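Amino acid ABC transporter, periplasmic amino acid-binding protein (Brucella ovis, PDB 4Z9N) binds glutathione and, as a family 3 periplasmic solute-binding protein, probably delivers it to an ABC transporter for uptake. Local coordinates at residues G19-G24 / E81-I86. Numbering follows the deposited sequence.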
ATOM      1  N   GLY D  19      13.184 -16.386 -21.815  1.00 29.94           N
ATOM      2  CA  GLY D  19      11.906 -16.796 -22.378  1.00 30.00           C
ATOM      3  C   GLY D  19      10.878 -17.331 -21.400  1.00 29.04           C
ATOM      4  O   GLY D  19       9.861 -17.901 -21.790  1.00 29.80           O
ATOM      5  N   PHE D  20      11.145 -17.143 -20.117  1.00 28.02           N
ATOM      6  CA  PHE D  20      10.214 -17.558 -19.078  1.00 27.08           C
ATOM      7  C   PHE D  20      10.554 -16.810 -17.800  1.00 25.89           C
ATOM      8  O   PHE D  20      11.619 -16.198 -17.694  1.00 29.38           O
ATOM      9  CB  PHE D  20      10.287 -19.071 -18.850  1.00 27.84           C
ATOM     10  CG  PHE D  20      11.624 -19.537 -18.358  1.00 28.30           C
ATOM     11  CD1 PHE D  20      11.899 -19.589 -17.001  1.00 29.10           C
ATOM     12  CD2 PHE D  20      12.607 -19.925 -19.249  1.00 29.65           C
ATOM     13  CE1 PHE D  20      13.130 -20.009 -16.543  1.00 28.07           C
ATOM     14  CE2 PHE D  20      13.848 -20.354 -18.794  1.00 34.22           C
ATOM     15  CZ  PHE D  20      14.106 -20.398 -17.444  1.00 34.12           C
ATOM     16  N   LEU D  21       9.659 -16.901 -16.825  1.00 24.91           N
ATOM     17  CA  LEU D  21       9.840 -16.278 -15.522  1.00 27.49           C
ATOM     18  C   LEU D  21      10.213 -17.341 -14.479  1.00 23.83           C
ATOM     19  O   LEU D  21       9.568 -18.384 -14.403  1.00 25.29           O
ATOM     20  CB  LEU D  21       8.551 -15.545 -15.138  1.00 22.77           C
ATOM     21  CG  LEU D  21       8.406 -14.902 -13.758  1.00 29.39           C
ATOM     22  CD1 LEU D  21       9.315 -13.692 -13.615  1.00 29.15           C
ATOM     23  CD2 LEU D  21       6.956 -14.497 -13.514  1.00 26.79           C
ATOM     24  N   GLN D  22      11.264 -17.103 -13.698  1.00 23.73           N
ATOM     25  CA  GLN D  22      11.641 -18.043 -12.638  1.00 23.82           C
ATOM     26  C   GLN D  22      11.091 -17.539 -11.302  1.00 23.93           C
ATOM     27  O   GLN D  22      11.503 -16.484 -10.841  1.00 22.11           O
ATOM     28  CB  GLN D  22      13.165 -18.193 -12.562  1.00 26.50           C
ATOM     29  CG  GLN D  22      13.686 -19.346 -11.693  1.00 26.52           C
ATOM     30  CD  GLN D  22      13.447 -20.715 -12.311  1.00 26.27           C
ATOM     31  OE1 GLN D  22      13.734 -20.937 -13.493  1.00 27.21           O
ATOM     32  NE2 GLN D  22      12.968 -21.654 -11.504  1.00 26.27           N
ATOM     33  N   CYS D  23      10.183 -18.291 -10.677  1.00 23.21           N
ATOM     34  CA  CYS D  23       9.517 -17.827  -9.443  1.00 21.15           C
ATOM     35  C   CYS D  23       9.806 -18.653  -8.195  1.00 21.21           C
ATOM     36  O   CYS D  23       9.758 -19.890  -8.227  1.00 22.66           O
ATOM     37  CB  CYS D  23       8.007 -17.813  -9.650  1.00 29.01           C
ATOM     38  SG  CYS D  23       7.461 -16.713 -10.952  1.00 31.62           S
ATOM     39  N   GLY D  24      10.080 -17.976  -7.085  1.00 20.54           N
ATOM     40  CA  GLY D  24      10.173 -18.667  -5.814  1.00 20.53           C
ATOM     41  C   GLY D  24       8.799 -18.850  -5.182  1.00 19.79           C
ATOM     42  O   GLY D  24       8.087 -17.865  -4.941  1.00 18.87           O
ATOM     43  N   GLU D  81      18.690 -16.578  -8.176  1.00 23.44           N
ATOM     44  CA  GLU D  81      18.195 -17.876  -8.620  1.00 23.90           C
ATOM     45  C   GLU D  81      16.725 -17.748  -9.031  1.00 22.98           C
ATOM     46  O   GLU D  81      16.295 -18.392  -9.989  1.00 23.49           O
ATOM     47  CB  GLU D  81      18.360 -18.946  -7.540  1.00 28.45           C
ATOM     48  CG  GLU D  81      17.589 -20.241  -7.834  1.00 31.07           C
ATOM     49  CD  GLU D  81      17.765 -21.315  -6.767  1.00 37.05           C
ATOM     50  OE1 GLU D  81      17.180 -22.413  -6.935  1.00 38.41           O
ATOM     51  OE2 GLU D  81      18.480 -21.061  -5.772  1.00 34.63           O
ATOM     52  N   VAL D  82      15.963 -16.920  -8.314  1.00 21.72           N
ATOM     53  CA  VAL D  82      14.601 -16.600  -8.747  1.00 22.10           C
ATOM     54  C   VAL D  82      14.496 -15.111  -9.033  1.00 20.39           C
ATOM     55  O   VAL D  82      15.229 -14.298  -8.460  1.00 22.21           O
ATOM     56  CB  VAL D  82      13.513 -17.037  -7.717  1.00 20.03           C
ATOM     57  CG1 VAL D  82      13.579 -18.544  -7.479  1.00 20.69           C
ATOM     58  CG2 VAL D  82      13.630 -16.254  -6.399  1.00 19.12           C
ATOM     59  N   ASP D  83      13.569 -14.772  -9.920  1.00 21.77           N
ATOM     60  CA  ASP D  83      13.342 -13.399 -10.355  1.00 19.84           C
ATOM     61  C   ASP D  83      12.380 -12.661  -9.420  1.00 21.50           C
ATOM     62  O   ASP D  83      12.421 -11.437  -9.323  1.00 18.15           O
ATOM     63  CB  ASP D  83      12.781 -13.392 -11.784  1.00 23.10           C
ATOM     64  CG  ASP D  83      13.684 -14.120 -12.767  1.00 24.35           C
ATOM     65  OD1 ASP D  83      14.902 -13.849 -12.782  1.00 24.85           O
ATOM     66  OD2 ASP D  83      13.174 -14.974 -13.521  1.00 24.80           O
ATOM     67  N   VAL D  84      11.511 -13.412  -8.752  1.00 18.07           N
ATOM     68  CA  VAL D  84      10.494 -12.857  -7.856  1.00 16.97           C
ATOM     69  C   VAL D  84      10.126 -13.930  -6.831  1.00 16.89           C
ATOM     70  O   VAL D  84      10.219 -15.131  -7.110  1.00 17.35           O
ATOM     71  CB  VAL D  84       9.232 -12.371  -8.642  1.00 16.78           C
ATOM     72  CG1 VAL D  84       8.558 -13.531  -9.371  1.00 20.21           C
ATOM     73  CG2 VAL D  84       8.232 -11.626  -7.727  1.00 15.72           C
ATOM     74  N   LEU D  85       9.743 -13.487  -5.639  1.00 15.80           N
ATOM     75  CA  LEU D  85       9.318 -14.380  -4.572  1.00 17.10           C
ATOM     76  C   LEU D  85       7.880 -14.065  -4.213  1.00 14.76           C
ATOM     77  O   LEU D  85       7.585 -12.974  -3.740  1.00 14.05           O
ATOM     78  CB  LEU D  85      10.217 -14.229  -3.342  1.00 16.17           C
ATOM     79  CG  LEU D  85       9.840 -15.059  -2.117  1.00 16.94           C
ATOM     80  CD1 LEU D  85      10.111 -16.563  -2.359  1.00 15.95           C
ATOM     81  CD2 LEU D  85      10.639 -14.569  -0.889  1.00 15.50           C
ATOM     82  N   ILE D  86       6.986 -15.008  -4.473  1.00 19.35           N
ATOM     83  CA  ILE D  86       5.574 -14.824  -4.174  1.00 17.63           C
ATOM     84  C   ILE D  86       5.183 -16.047  -3.378  1.00 17.34           C
ATOM     85  O   ILE D  86       4.899 -17.088  -3.941  1.00 16.52           O
ATOM     86  CB  ILE D  86       4.741 -14.649  -5.437  1.00 14.84           C
ATOM     87  CG1 ILE D  86       5.317 -13.501  -6.262  1.00 18.13           C
ATOM     88  CG2 ILE D  86       3.283 -14.313  -5.058  1.00 14.66           C
ATOM     89  CD1 ILE D  86       4.600 -13.235  -7.576  1.00 18.19           C
TER
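D83 OD2 accepts two partners at once: the backbone N of Q22, 2.9 Å away, and the ammonium group of K18, which adds a salt bridge from the end of the helix that precedes strand 21-25. The arrangement belongs to the parallel sheet of a periplasmic binding protein lobe, strand order 2-1-3, in which 21-25 runs between 63-67 and 84-85, and it illustrates how a side chain can take over part of strand pairing: D83 OD2 supplies the acceptor for Q22 N, ahead of the regular parallel bonds at G24. Q22 N reaches the carboxylate on its anti side, 22° out of plane, while Q22 O receives D83 N at 2.8 Å, so both polar backbone atoms of Q22 are engaged by one residue. With CG beside its own backbone N (chi1 -56°), D83 sets its carboxylate so that OD2 faces Q22 N; the nearby lysine would be expected to favour the charged form. L21 CD1 lies 3.9 Å from D83 CB, the leucine methyl passing alongside as the two side chains run in opposing senses.

Further along, ordinary parallel bonding resumes around G24, whose N and O bond to the residues before and after L85: G24 N bonds V84 O at 2.8 Å, with an N-H...O angle of 171°, and G24 O accepts I86 N. V82 CG1 packs 3.6 Å from G24 N, and L85 CD1 comes to 3.5 Å from G24 O. C23 SG touches V84 CG1 on the side packed by helix 44-57, whereas V82 and L85 share L77 of helix 73-78. The chain of Q22 bends at chi2, turning its amide so that NE2 is hydrogen-bonded to T66 OG1 on strand 63-67; nearer the backbone, CG stands anti to the backbone N, which places it 3.3 Å from E81 O.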